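PDB 5GZT: chitinase from Paenibacillus sp. FPU-7, which probably hydrolyses chitin and chitodextrins, cutting the beta-1,4 linkages between N-acetylglucosamine units at random internal positions. Local coordinates for residues Leu432-Leu435 / Leu436-Leu440; Gly1041-Ala1044 / Lys1045-Gly1048; Thr870-Glu873 / Leu874-Ala878; Asp485-Gly488 / Gly489-Ala493. All blocks are in the same frame, centred on the assembly; numbering follows the deposited sequence.

The four contacts are all local and fall into two glycosyl hydrolase family 18 barrels: contacts 1 and 4 in the first, contacts 2 and 3 in the second. Contacts 1 and 3 are turns of barrel helices, 425-447 and 868-884, each partly buried, with an outward polar pair four residues apart: Lys-434 with Glu-438 as a salt bridge, Glu-872 with Asn-876 as a hydrogen bond from amide to carboxylate. Contacts 2 and 4 are surface loops built round type I turns, where side-chain amides or carboxylates grip backbone N-H groups; contact 4 adds a histidine and an indole ring. The centres of contacts 1 and 3 are about 78 Å apart, on opposite sides of the chain's centre.

Contact 1: Leu432-Leu435 / Leu436-Leu440; sequences LLKL and LREKL
Lys-434 NZ and Glu-438 OE2 lie 2.6 Å apart and form a salt bridge one turn apart (i, i+4) on alpha-helix 425-447 of the first family 18 barrel. The ammonium meets OE2 on its syn lone pair, the side of the other carboxylate oxygen. One water closes the ring by accepting from Lys-434 NZ and donating to Glu-438 OE1 at 2.5 Å. The lysine reaches its partner with an extended chain that bends only at its last torsion (chi4 -59°), and the aliphatic part passes obliquely across the glutamate, with Lys-434 CG 3.4 Å from Glu-438 OE2. This pair is exposed.

Away from this pair the helix turns its other side chains to the protein. Leu-435 CD1 packs against Lys-439 CE at 3.6 Å, while the lysine's amine goes on to a salt bridge with Glu-386 of helix 382-398. Leu-436 is buried between that helix and strands 403-407 and 452-457. Arg-437 is also buried; its guanidinium is held by the backbone O of Tyr-451 and the carboxylate of Asp-441. Leu-432 and Leu-436 run alongside each other in the same direction, their CD1 methyls 3.8 Å apart.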
ATOM      1  N   LEU B 432     -17.139  12.318  14.065  1.00 37.45           N
ATOM      2  CA  LEU B 432     -17.375  11.030  13.416  1.00 37.47           C
ATOM      3  C   LEU B 432     -16.166  10.124  13.505  1.00 35.95           C
ATOM      4  O   LEU B 432     -16.259   8.923  13.807  1.00 34.63           O
ATOM      5  CB  LEU B 432     -17.847  11.256  11.950  1.00 40.44           C
ATOM      6  CG  LEU B 432     -17.952  10.073  11.011  1.00 42.94           C
ATOM      7  CD1 LEU B 432     -18.772   8.905  11.570  1.00 48.80           C
ATOM      8  CD2 LEU B 432     -18.559  10.612   9.717  1.00 45.63           C
ATOM      9  N   LEU B 433     -14.999  10.707  13.240  1.00 42.52           N
ATOM     10  CA  LEU B 433     -13.751   9.922  13.292  1.00 39.61           C
ATOM     11  C   LEU B 433     -13.460   9.439  14.702  1.00 31.79           C
ATOM     12  O   LEU B 433     -13.045   8.285  14.930  1.00 32.63           O
ATOM     13  CB  LEU B 433     -12.586  10.757  12.723  1.00 36.06           C
ATOM     14  CG  LEU B 433     -12.629  10.943  11.190  1.00 35.48           C
ATOM     15  CD1 LEU B 433     -11.596  11.968  10.777  1.00 34.56           C
ATOM     16  CD2 LEU B 433     -12.423   9.643  10.448  1.00 34.82           C
ATOM     17  N   LYS B 434     -13.620  10.350  15.642  1.00 37.46           N
ATOM     18  CA  LYS B 434     -13.508   9.982  17.083  1.00 39.86           C
ATOM     19  C   LYS B 434     -14.357   8.761  17.440  1.00 36.44           C
ATOM     20  O   LYS B 434     -13.879   7.713  17.974  1.00 36.18           O
ATOM     21  CB  LYS B 434     -13.953  11.197  17.882  1.00 45.97           C
ATOM     22  CG  LYS B 434     -13.854  11.052  19.390  1.00 52.12           C
ATOM     23  CD  LYS B 434     -14.159  12.411  20.020  1.00 59.18           C
ATOM     24  CE  LYS B 434     -13.936  12.410  21.527  1.00 63.03           C
ATOM     25  NZ  LYS B 434     -14.797  11.394  22.174  1.00 61.97           N
ATOM     26  N   LEU B 435     -15.639   8.871  17.089  1.00 38.74           N
ATOM     27  CA  LEU B 435     -16.557   7.797  17.362  1.00 37.21           C
ATOM     28  C   LEU B 435     -16.088   6.477  16.810  1.00 44.56           C
ATOM     29  O   LEU B 435     -16.059   5.465  17.516  1.00 46.36           O
ATOM     30  CB  LEU B 435     -17.945   8.138  16.851  1.00 42.89           C
ATOM     31  CG  LEU B 435     -19.062   7.129  17.168  1.00 44.22           C
ATOM     32  CD1 LEU B 435     -19.158   6.759  18.660  1.00 48.97           C
ATOM     33  CD2 LEU B 435     -20.361   7.733  16.659  1.00 47.71           C
ATOM     34  N   LEU B 436     -15.660   6.474  15.550  1.00 43.67           N
ATOM     35  CA  LEU B 436     -15.321   5.213  14.872  1.00 39.43           C
ATOM     36  C   LEU B 436     -14.127   4.582  15.520  1.00 32.05           C
ATOM     37  O   LEU B 436     -13.983   3.320  15.634  1.00 33.61           O
ATOM     38  CB  LEU B 436     -14.999   5.499  13.368  1.00 43.61           C
ATOM     39  CG  LEU B 436     -16.193   5.787  12.464  1.00 40.77           C
ATOM     40  CD1 LEU B 436     -15.741   6.580  11.247  1.00 45.64           C
ATOM     41  CD2 LEU B 436     -16.836   4.479  12.084  1.00 35.00           C
ATOM     42  N   ARG B 437     -13.183   5.457  15.826  1.00 35.75           N
ATOM     43  CA  ARG B 437     -11.984   4.980  16.539  1.00 40.16           C
ATOM     44  C   ARG B 437     -12.440   4.327  17.905  1.00 38.18           C
ATOM     45  O   ARG B 437     -12.045   3.190  18.251  1.00 37.75           O
ATOM     46  CB  ARG B 437     -11.038   6.154  16.790  1.00 42.69           C
ATOM     47  CG  ARG B 437      -9.573   5.832  17.051  1.00 41.12           C
ATOM     48  CD  ARG B 437      -9.229   4.379  17.205  1.00 43.75           C
ATOM     49  NE  ARG B 437      -8.572   3.815  16.072  1.00 45.53           N
ATOM     50  CZ  ARG B 437      -8.534   2.524  15.734  1.00 47.63           C
ATOM     51  NH1 ARG B 437      -9.198   1.574  16.367  1.00 49.60           N
ATOM     52  NH2 ARG B 437      -7.846   2.192  14.649  1.00 58.99           N
ATOM     53  N   GLU B 438     -13.298   5.040  18.634  1.00 45.28           N
ATOM     54  CA  GLU B 438     -13.856   4.482  19.923  1.00 45.65           C
ATOM     55  C   GLU B 438     -14.459   3.102  19.697  1.00 49.66           C
ATOM     56  O   GLU B 438     -14.017   2.088  20.326  1.00 49.23           O
ATOM     57  CB  GLU B 438     -14.865   5.441  20.503  1.00 45.30           C
ATOM     58  CG  GLU B 438     -14.151   6.660  21.038  1.00 49.92           C
ATOM     59  CD  GLU B 438     -15.051   7.841  21.349  1.00 55.05           C
ATOM     60  OE1 GLU B 438     -16.271   7.815  21.075  1.00 54.42           O
ATOM     61  OE2 GLU B 438     -14.488   8.830  21.852  1.00 57.04           O
ATOM     62  N   LYS B 439     -15.379   3.017  18.729  1.00 44.18           N
ATOM     63  CA  LYS B 439     -16.068   1.763  18.519  1.00 40.41           C
ATOM     64  C   LYS B 439     -15.142   0.636  18.096  1.00 43.36           C
ATOM     65  O   LYS B 439     -15.392  -0.566  18.409  1.00 41.14           O
ATOM     66  CB  LYS B 439     -17.186   1.946  17.516  1.00 47.86           C
ATOM     67  CG  LYS B 439     -18.223   2.986  17.934  1.00 47.41           C
ATOM     68  CD  LYS B 439     -19.536   2.675  17.261  1.00 54.69           C
ATOM     69  CE  LYS B 439     -20.620   3.653  17.667  1.00 60.60           C
ATOM     70  NZ  LYS B 439     -21.289   3.210  18.922  1.00 64.49           N
ATOM     71  N   LEU B 440     -14.076   0.983  17.351  1.00 41.58           N
ATOM     72  CA  LEU B 440     -13.208  -0.053  16.795  1.00 41.27           C
ATOM     73  C   LEU B 440     -12.359  -0.546  17.935  1.00 36.66           C
ATOM     74  O   LEU B 440     -12.152  -1.738  18.071  1.00 38.91           O
ATOM     75  CB  LEU B 440     -12.345   0.424  15.594  1.00 40.43           C
ATOM     76  CG  LEU B 440     -13.083   0.663  14.251  1.00 37.51           C
ATOM     77  CD1 LEU B 440     -12.269   1.552  13.307  1.00 39.43           C
ATOM     78  CD2 LEU B 440     -13.372  -0.666  13.609  1.00 36.37           C
TER
HETATM   79  O   HOH W   1     -17.257  10.093  20.852  1.00 48.73           O

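Contact 2: Gly1041-Ala1044 / Lys1045-Gly1048; sequences GDQA and KNPG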
ATOM      1  N   GLY B1041     -10.252 -32.718  -5.893  1.00 45.90           N
ATOM      2  CA  GLY B1041     -10.390 -33.763  -4.897  1.00 53.54           C
ATOM      3  C   GLY B1041      -9.448 -34.956  -5.022  1.00 55.74           C
ATOM      4  O   GLY B1041      -8.272 -34.826  -5.298  1.00 56.80           O
ATOM      5  N   ASP B1042      -9.993 -36.130  -4.790  1.00 55.24           N
ATOM      6  CA  ASP B1042      -9.230 -37.348  -4.754  1.00 51.67           C
ATOM      7  C   ASP B1042      -8.853 -37.693  -6.186  1.00 48.99           C
ATOM      8  O   ASP B1042      -9.703 -37.651  -7.095  1.00 51.40           O
ATOM      9  CB  ASP B1042     -10.063 -38.465  -4.100  1.00 52.80           C
ATOM     10  CG  ASP B1042      -9.388 -39.801  -4.147  1.00 57.58           C
ATOM     11  OD1 ASP B1042      -8.572 -40.074  -3.249  1.00 58.58           O
ATOM     12  OD2 ASP B1042      -9.672 -40.568  -5.097  1.00 62.43           O
ATOM     13  N   GLN B1043      -7.578 -38.031  -6.356  1.00 47.02           N
ATOM     14  CA  GLN B1043      -6.979 -38.233  -7.663  1.00 50.99           C
ATOM     15  C   GLN B1043      -6.783 -39.693  -8.027  1.00 59.86           C
ATOM     16  O   GLN B1043      -6.114 -39.973  -9.000  1.00 61.03           O
ATOM     17  CB  GLN B1043      -5.610 -37.526  -7.714  1.00 47.93           C
ATOM     18  CG  GLN B1043      -5.707 -36.020  -7.805  1.00 46.31           C
ATOM     19  CD  GLN B1043      -6.796 -35.615  -8.771  1.00 44.32           C
ATOM     20  OE1 GLN B1043      -6.853 -36.090  -9.903  1.00 47.90           O
ATOM     21  NE2 GLN B1043      -7.720 -34.823  -8.296  1.00 47.86           N
ATOM     22  N   ALA B1044      -7.375 -40.628  -7.292  1.00 56.25           N
ATOM     23  CA  ALA B1044      -7.158 -42.032  -7.572  1.00 55.22           C
ATOM     24  C   ALA B1044      -7.571 -42.401  -8.984  1.00 49.84           C
ATOM     25  O   ALA B1044      -6.982 -43.299  -9.593  1.00 48.41           O
ATOM     26  CB  ALA B1044      -7.885 -42.906  -6.542  1.00 59.84           C
ATOM     27  N   LYS B1045      -8.569 -41.723  -9.531  1.00 51.13           N
ATOM     28  CA  LYS B1045      -8.950 -41.976 -10.935  1.00 49.69           C
ATOM     29  C   LYS B1045      -8.275 -40.968 -11.940  1.00 47.69           C
ATOM     30  O   LYS B1045      -8.731 -40.794 -13.068  1.00 41.14           O
ATOM     31  CB  LYS B1045     -10.459 -41.922 -11.097  1.00 54.41           C
ATOM     32  CG  LYS B1045     -11.230 -42.453  -9.919  1.00 65.81           C
ATOM     33  CD  LYS B1045     -12.595 -42.965 -10.325  1.00 74.67           C
ATOM     34  CE  LYS B1045     -13.547 -42.910  -9.133  1.00 83.38           C
ATOM     35  NZ  LYS B1045     -14.778 -43.701  -9.405  1.00 91.64           N
ATOM     36  N   ASN B1046      -7.187 -40.321 -11.538  1.00 44.42           N
ATOM     37  CA  ASN B1046      -6.471 -39.348 -12.433  1.00 42.34           C
ATOM     38  C   ASN B1046      -6.175 -39.943 -13.817  1.00 36.68           C
ATOM     39  O   ASN B1046      -5.725 -41.096 -13.881  1.00 40.00           O
ATOM     40  CB  ASN B1046      -5.168 -38.928 -11.739  1.00 44.20           C
ATOM     41  CG  ASN B1046      -4.477 -37.792 -12.446  1.00 43.71           C
ATOM     42  OD1 ASN B1046      -3.896 -37.999 -13.504  1.00 35.43           O
ATOM     43  ND2 ASN B1046      -4.561 -36.588 -11.888  1.00 41.29           N
ATOM     44  N   PRO B1047      -6.381 -39.189 -14.932  1.00 39.74           N
ATOM     45  CA  PRO B1047      -6.139 -39.825 -16.287  1.00 40.07           C
ATOM     46  C   PRO B1047      -4.683 -40.079 -16.676  1.00 35.52           C
ATOM     47  O   PRO B1047      -4.454 -40.635 -17.712  1.00 40.88           O
ATOM     48  CB  PRO B1047      -6.746 -38.819 -17.271  1.00 42.85           C
ATOM     49  CG  PRO B1047      -6.539 -37.510 -16.581  1.00 41.81           C
ATOM     50  CD  PRO B1047      -6.671 -37.749 -15.079  1.00 43.22           C
ATOM     51  N   GLY B1048      -3.731 -39.686 -15.842  1.00 39.80           N
ATOM     52  CA  GLY B1048      -2.296 -39.948 -16.084  1.00 41.48           C
ATOM     53  C   GLY B1048      -1.818 -39.038 -17.228  1.00 37.12           C
ATOM     54  O   GLY B1048      -1.938 -37.797 -17.133  1.00 36.43           O
TER
HETATM   55  O   HOH W   2     -10.205 -40.057  -7.957  1.00 47.64           O
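Gln-1043 and Asn-1046 are the first and last residues of a type I beta turn in the surface loop between strand 1024-1026 and helix 1052-1058, and they meet through both backbone and side chain. In the backbone bond, Asn-1046 N donates to Gln-1043 O at 2.8 Å, approaching from above the carbonyl plane. The bond between the side chains spans the same two residues: Asn-1046 ND2 donates to Gln-1043 OE1 at 3.1 Å. The two amide planes stand 82° apart, so the groups are nearly perpendicular. Gln-1043 brings its amide there by bending at chi2 (-42°).

Side chains also bond to the backbone. Gln-1043 NE2 donates to Gly-1041 O at 3.0 Å, from above that carbonyl, and to Val-1027 O, while Asn-1046 ND2 has a further acceptor in Gly-1025 O; both amides thereby tie the turn to strand 1024-1026 and the residue that follows it. Two Asx turns flank the central bond. In the first, Asp-1042 OD2 accepts from Ala-1044 N at 3.2 Å, met from above the carboxylate plane.

A water adds a third kind of link. It donates to Asp-1042 O at 2.6 Å and to Asp-1042 OD2, and accepts from Lys-1045 N, so it bridges the residue before the turn to the turn's third residue.

The second Asx turn follows the beta turn: Asn-1046 OD1 receives the N-H of Gly-1048 at 2.9 Å, in the carbonyl plane.

Contact 3: Thr870-Glu873 / Leu874-Ala878; sequences TREE and LANSA
Glu-872 and Asn-876 meet at a slant one helical turn apart, their carboxylate and amide planes 86° apart. Asn-876 ND2 donates to Glu-872 OE2 at 3.1 Å, coming in from above the carboxylate plane, and the N-H points only moderately well at the oxygen (141°). The bend at chi2 of Glu-872 (80°) turns the carboxylate along the helix toward the asparagine. A water donates to Asn-876 OD1 at 2.8 Å and, weakly, to Glu-872 OE2, so the pair is bridged a second time. The other carboxylate oxygen, OE1, is engaged by Lys-925 in a salt bridge, which would be expected to favour the charged form of the glutamate.

Beneath these groups the backbone follows the regular alpha-helical pattern, as in Asn-876 N to Glu-872 O at 2.9 Å. Glu-873, extended beyond CG, leads to a different partner: its carboxylate meets Lys-802 and Asn-801.

Helix 868-884 packs against two neighbours in the second family 18 barrel. Arg-871, Ala-875 and Asn-876 pack on helix 911-933, whereas Leu-874 and Ala-878 rest on Val-803 of strand 802-805, whose backbone N is bound by Ser-877 OG.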
ATOM      1  N   THR B 870      36.539 -42.087 -15.307  1.00 19.58           N
ATOM      2  CA  THR B 870      35.181 -42.591 -15.663  1.00 19.30           C
ATOM      3  C   THR B 870      34.578 -41.764 -16.804  1.00 19.44           C
ATOM      4  O   THR B 870      33.861 -42.299 -17.676  1.00 18.70           O
ATOM      5  CB  THR B 870      34.262 -42.601 -14.467  1.00 20.10           C
ATOM      6  OG1 THR B 870      34.254 -41.328 -13.841  1.00 20.98           O
ATOM      7  CG2 THR B 870      34.770 -43.620 -13.421  1.00 22.93           C
ATOM      8  N   ARG B 871      34.883 -40.476 -16.818  1.00 18.39           N
ATOM      9  CA  ARG B 871      34.370 -39.555 -17.877  1.00 17.64           C
ATOM     10  C   ARG B 871      34.937 -39.982 -19.232  1.00 20.47           C
ATOM     11  O   ARG B 871      34.213 -40.147 -20.204  1.00 18.01           O
ATOM     12  CB  ARG B 871      34.770 -38.085 -17.538  1.00 18.46           C
ATOM     13  CG  ARG B 871      34.061 -37.626 -16.305  1.00 19.81           C
ATOM     14  CD  ARG B 871      34.083 -36.170 -16.041  1.00 24.90           C
ATOM     15  NE  ARG B 871      35.355 -35.672 -15.579  1.00 23.03           N
ATOM     16  CZ  ARG B 871      35.722 -35.416 -14.315  1.00 21.82           C
ATOM     17  NH1 ARG B 871      34.964 -35.644 -13.319  1.00 24.31           N
ATOM     18  NH2 ARG B 871      36.919 -34.869 -14.079  1.00 24.72           N
ATOM     19  N   GLU B 872      36.239 -40.226 -19.236  1.00 20.24           N
ATOM     20  CA  GLU B 872      36.965 -40.748 -20.349  1.00 23.44           C
ATOM     21  C   GLU B 872      36.359 -42.042 -20.887  1.00 21.82           C
ATOM     22  O   GLU B 872      36.064 -42.169 -22.097  1.00 19.35           O
ATOM     23  CB  GLU B 872      38.456 -40.914 -19.938  1.00 26.99           C
ATOM     24  CG  GLU B 872      39.347 -41.585 -20.974  1.00 32.40           C
ATOM     25  CD  GLU B 872      39.770 -40.609 -22.049  1.00 37.71           C
ATOM     26  OE1 GLU B 872      39.632 -39.364 -21.782  1.00 37.55           O
ATOM     27  OE2 GLU B 872      40.245 -41.110 -23.115  1.00 42.22           O
ATOM     28  N   GLU B 873      36.131 -42.984 -19.992  1.00 21.13           N
ATOM     29  CA  GLU B 873      35.572 -44.233 -20.416  1.00 20.85           C
ATOM     30  C   GLU B 873      34.134 -44.092 -20.997  1.00 17.27           C
ATOM     31  O   GLU B 873      33.803 -44.668 -22.056  1.00 17.05           O
ATOM     32  CB  GLU B 873      35.541 -45.178 -19.207  1.00 23.66           C
ATOM     33  CG  GLU B 873      35.084 -46.535 -19.600  1.00 27.62           C
ATOM     34  CD  GLU B 873      35.064 -47.514 -18.424  1.00 29.70           C
ATOM     35  OE1 GLU B 873      35.074 -47.089 -17.218  1.00 26.38           O
ATOM     36  OE2 GLU B 873      35.036 -48.720 -18.796  1.00 31.64           O
ATOM     37  N   LEU B 874      33.297 -43.316 -20.340  1.00 15.56           N
ATOM     38  CA  LEU B 874      31.933 -43.111 -20.828  1.00 15.92           C
ATOM     39  C   LEU B 874      32.002 -42.378 -22.195  1.00 17.50           C
ATOM     40  O   LEU B 874      31.343 -42.770 -23.164  1.00 17.49           O
ATOM     41  CB  LEU B 874      31.041 -42.336 -19.810  1.00 16.03           C
ATOM     42  CG  LEU B 874      29.589 -42.213 -20.354  1.00 16.64           C
ATOM     43  CD1 LEU B 874      28.889 -43.520 -20.172  1.00 19.19           C
ATOM     44  CD2 LEU B 874      28.765 -41.106 -19.704  1.00 17.75           C
ATOM     45  N   ALA B 875      32.867 -41.383 -22.298  1.00 17.59           N
ATOM     46  CA  ALA B 875      32.922 -40.586 -23.517  1.00 17.74           C
ATOM     47  C   ALA B 875      33.359 -41.419 -24.700  1.00 17.84           C
ATOM     48  O   ALA B 875      32.733 -41.439 -25.757  1.00 16.27           O
ATOM     49  CB  ALA B 875      33.813 -39.370 -23.307  1.00 16.08           C
ATOM     50  N   ASN B 876      34.433 -42.183 -24.516  1.00 17.00           N
ATOM     51  CA  ASN B 876      34.907 -43.067 -25.559  1.00 17.40           C
ATOM     52  C   ASN B 876      33.846 -44.065 -25.922  1.00 17.54           C
ATOM     53  O   ASN B 876      33.579 -44.317 -27.078  1.00 19.72           O
ATOM     54  CB  ASN B 876      36.200 -43.833 -25.085  1.00 20.09           C
ATOM     55  CG  ASN B 876      37.421 -42.961 -25.072  1.00 22.55           C
ATOM     56  OD1 ASN B 876      37.515 -41.997 -25.799  1.00 23.20           O
ATOM     57  ND2 ASN B 876      38.395 -43.333 -24.262  1.00 25.86           N
ATOM     58  N   SER B 877      33.165 -44.620 -24.941  1.00 17.52           N
ATOM     59  CA  SER B 877      32.088 -45.566 -25.283  1.00 16.39           C
ATOM     60  C   SER B 877      30.883 -44.932 -26.031  1.00 16.63           C
ATOM     61  O   SER B 877      30.304 -45.532 -26.954  1.00 14.51           O
ATOM     62  CB  SER B 877      31.648 -46.255 -24.001  1.00 17.01           C
ATOM     63  OG  SER B 877      30.675 -47.184 -24.291  1.00 17.99           O
ATOM     64  N   ALA B 878      30.490 -43.714 -25.624  1.00 15.15           N
ATOM     65  CA  ALA B 878      29.398 -43.000 -26.300  1.00 14.71           C
ATOM     66  C   ALA B 878      29.745 -42.703 -27.742  1.00 14.97           C
ATOM     67  O   ALA B 878      28.969 -42.879 -28.651  1.00 14.19           O
ATOM     68  CB  ALA B 878      29.193 -41.680 -25.560  1.00 15.29           C
TER
HETATM   69  O   HOH W   3      39.782 -40.541 -26.374  1.00 33.52           O

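Contact 4: Asp485-Gly488 / Gly489-Ala493; sequences DLHG and GWDPA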
ATOM      1  N   ASP B 485      -5.152  14.436  -9.948  1.00 20.19           N
ATOM      2  CA  ASP B 485      -6.005  15.447 -10.450  1.00 23.95           C
ATOM      3  C   ASP B 485      -5.630  16.850 -10.006  1.00 23.89           C
ATOM      4  O   ASP B 485      -6.503  17.693  -9.851  1.00 21.66           O
ATOM      5  CB  ASP B 485      -7.464  15.163 -10.013  1.00 25.14           C
ATOM      6  CG  ASP B 485      -7.929  13.788 -10.456  1.00 28.10           C
ATOM      7  OD1 ASP B 485      -7.588  13.309 -11.570  1.00 24.04           O
ATOM      8  OD2 ASP B 485      -8.560  13.131  -9.626  1.00 28.57           O
ATOM      9  N   LEU B 486      -4.340  17.133  -9.871  1.00 23.89           N
ATOM     10  CA  LEU B 486      -3.925  18.408  -9.371  1.00 23.25           C
ATOM     11  C   LEU B 486      -4.208  19.493 -10.348  1.00 23.67           C
ATOM     12  O   LEU B 486      -4.308  20.650  -9.960  1.00 21.71           O
ATOM     13  CB  LEU B 486      -2.471  18.355  -8.958  1.00 22.70           C
ATOM     14  CG  LEU B 486      -2.316  17.395  -7.792  1.00 21.22           C
ATOM     15  CD1 LEU B 486      -0.853  17.381  -7.349  1.00 22.24           C
ATOM     16  CD2 LEU B 486      -3.107  17.780  -6.529  1.00 25.23           C
ATOM     17  N   HIS B 487      -4.184  19.147 -11.623  1.00 20.93           N
ATOM     18  CA  HIS B 487      -4.443  20.046 -12.758  1.00 19.33           C
ATOM     19  C   HIS B 487      -5.193  19.224 -13.750  1.00 19.13           C
ATOM     20  O   HIS B 487      -5.114  17.970 -13.697  1.00 18.52           O
ATOM     21  CB  HIS B 487      -3.134  20.554 -13.380  1.00 19.11           C
ATOM     22  CG  HIS B 487      -2.386  21.466 -12.438  1.00 20.97           C
ATOM     23  ND1 HIS B 487      -2.882  22.716 -12.099  1.00 22.16           N
ATOM     24  CD2 HIS B 487      -1.319  21.254 -11.648  1.00 17.35           C
ATOM     25  CE1 HIS B 487      -2.102  23.254 -11.170  1.00 21.65           C
ATOM     26  NE2 HIS B 487      -1.155  22.382 -10.885  1.00 21.82           N
ATOM     27  N   GLY B 488      -5.834  19.856 -14.692  1.00 19.19           N
ATOM     28  CA  GLY B 488      -6.787  19.085 -15.549  1.00 19.83           C
ATOM     29  C   GLY B 488      -7.398  19.961 -16.580  1.00 20.79           C
ATOM     30  O   GLY B 488      -7.097  21.150 -16.575  1.00 20.55           O
ATOM     31  N   GLY B 489      -8.215  19.412 -17.495  1.00 18.44           N
ATOM     32  CA  GLY B 489      -8.761  20.201 -18.595  1.00 18.97           C
ATOM     33  C   GLY B 489      -9.601  21.458 -18.218  1.00 23.56           C
ATOM     34  O   GLY B 489      -9.930  22.270 -19.085  1.00 25.01           O
ATOM     35  N   TRP B 490      -9.969  21.554 -16.953  1.00 25.48           N
ATOM     36  CA  TRP B 490     -10.577  22.741 -16.345  1.00 27.80           C
ATOM     37  C   TRP B 490      -9.673  23.925 -16.280  1.00 30.44           C
ATOM     38  O   TRP B 490     -10.171  25.042 -16.242  1.00 30.40           O
ATOM     39  CB  TRP B 490     -11.067  22.458 -14.946  1.00 25.96           C
ATOM     40  CG  TRP B 490     -10.088  21.801 -14.020  1.00 27.46           C
ATOM     41  CD1 TRP B 490      -9.188  22.432 -13.198  1.00 25.05           C
ATOM     42  CD2 TRP B 490      -9.915  20.395 -13.823  1.00 25.16           C
ATOM     43  NE1 TRP B 490      -8.502  21.491 -12.484  1.00 25.69           N
ATOM     44  CE2 TRP B 490      -8.906  20.237 -12.866  1.00 25.40           C
ATOM     45  CE3 TRP B 490     -10.510  19.248 -14.386  1.00 28.52           C
ATOM     46  CZ2 TRP B 490      -8.452  18.973 -12.440  1.00 25.72           C
ATOM     47  CZ3 TRP B 490     -10.080  17.975 -13.969  1.00 25.53           C
ATOM     48  CH2 TRP B 490      -9.047  17.863 -12.983  1.00 26.26           C
ATOM     49  N   ASP B 491      -8.355  23.677 -16.289  1.00 26.99           N
ATOM     50  CA  ASP B 491      -7.336  24.720 -16.338  1.00 24.72           C
ATOM     51  C   ASP B 491      -7.218  25.236 -17.749  1.00 27.04           C
ATOM     52  O   ASP B 491      -7.269  24.463 -18.755  1.00 29.71           O
ATOM     53  CB  ASP B 491      -5.968  24.247 -15.795  1.00 23.92           C
ATOM     54  CG  ASP B 491      -6.001  23.896 -14.396  1.00 23.63           C
ATOM     55  OD1 ASP B 491      -6.741  24.597 -13.664  1.00 28.08           O
ATOM     56  OD2 ASP B 491      -5.240  23.000 -13.907  1.00 23.15           O
ATOM     57  N   PRO B 492      -7.010  26.555 -17.874  1.00 24.59           N
ATOM     58  CA  PRO B 492      -6.845  27.125 -19.170  1.00 23.76           C
ATOM     59  C   PRO B 492      -5.520  26.754 -19.871  1.00 25.66           C
ATOM     60  O   PRO B 492      -5.451  26.939 -21.084  1.00 28.06           O
ATOM     61  CB  PRO B 492      -6.854  28.654 -18.902  1.00 26.58           C
ATOM     62  CG  PRO B 492      -6.597  28.783 -17.458  1.00 27.61           C
ATOM     63  CD  PRO B 492      -7.110  27.559 -16.800  1.00 26.16           C
ATOM     64  N   ALA B 493      -4.487  26.272 -19.143  1.00 22.92           N
ATOM     65  CA  ALA B 493      -3.247  25.794 -19.803  1.00 20.44           C
ATOM     66  C   ALA B 493      -2.890  24.446 -19.206  1.00 18.52           C
ATOM     67  O   ALA B 493      -3.397  24.071 -18.098  1.00 18.44           O
ATOM     68  CB  ALA B 493      -2.089  26.816 -19.632  1.00 21.52           C
TER
HETATM   69  O   HOH W   4      -4.850  25.104 -11.480  1.00 48.22           O
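Asp-491 reaches back over Gly-488 to His-487. Its CB sits 3.4 Å from Gly-488 O, the same oxygen that accepts from Asp-491 N at 2.8 Å to close a type I beta turn. Beyond CG the carboxylate divides its work. OD2 accepts from His-487 ND1 at 3.0 Å and from Gly-488 N at 3.3 Å, and the two donors arrive from opposite faces of the carboxylate plane. The oxygen lies in the plane of the imidazole, although ring and carboxylate are turned 54° against each other. OD1 accepts from a water at 2.9 Å.

The turn belongs to the loop after strand 478-481 of the first family 18 barrel, on the side where the substrate cleft of this fold opens. His-487 NE2 is bonded to Leu-508 N, so both ring nitrogens have protein partners and the imidazole's rotation is fixed.

Trp-490 folds back over the same glycine, because its chi1 of 50° puts CG between the backbone N and the carbonyl carbon. Gly-488 CA makes a CH-pi contact over the six-membered ring, 3.4 Å from its centroid. At the indole edge, Trp-490 CZ2 lies 3.5 Å from Asp-485 O, while the carboxylate of Asp-485 is directed to Tyr-534 and Arg-536.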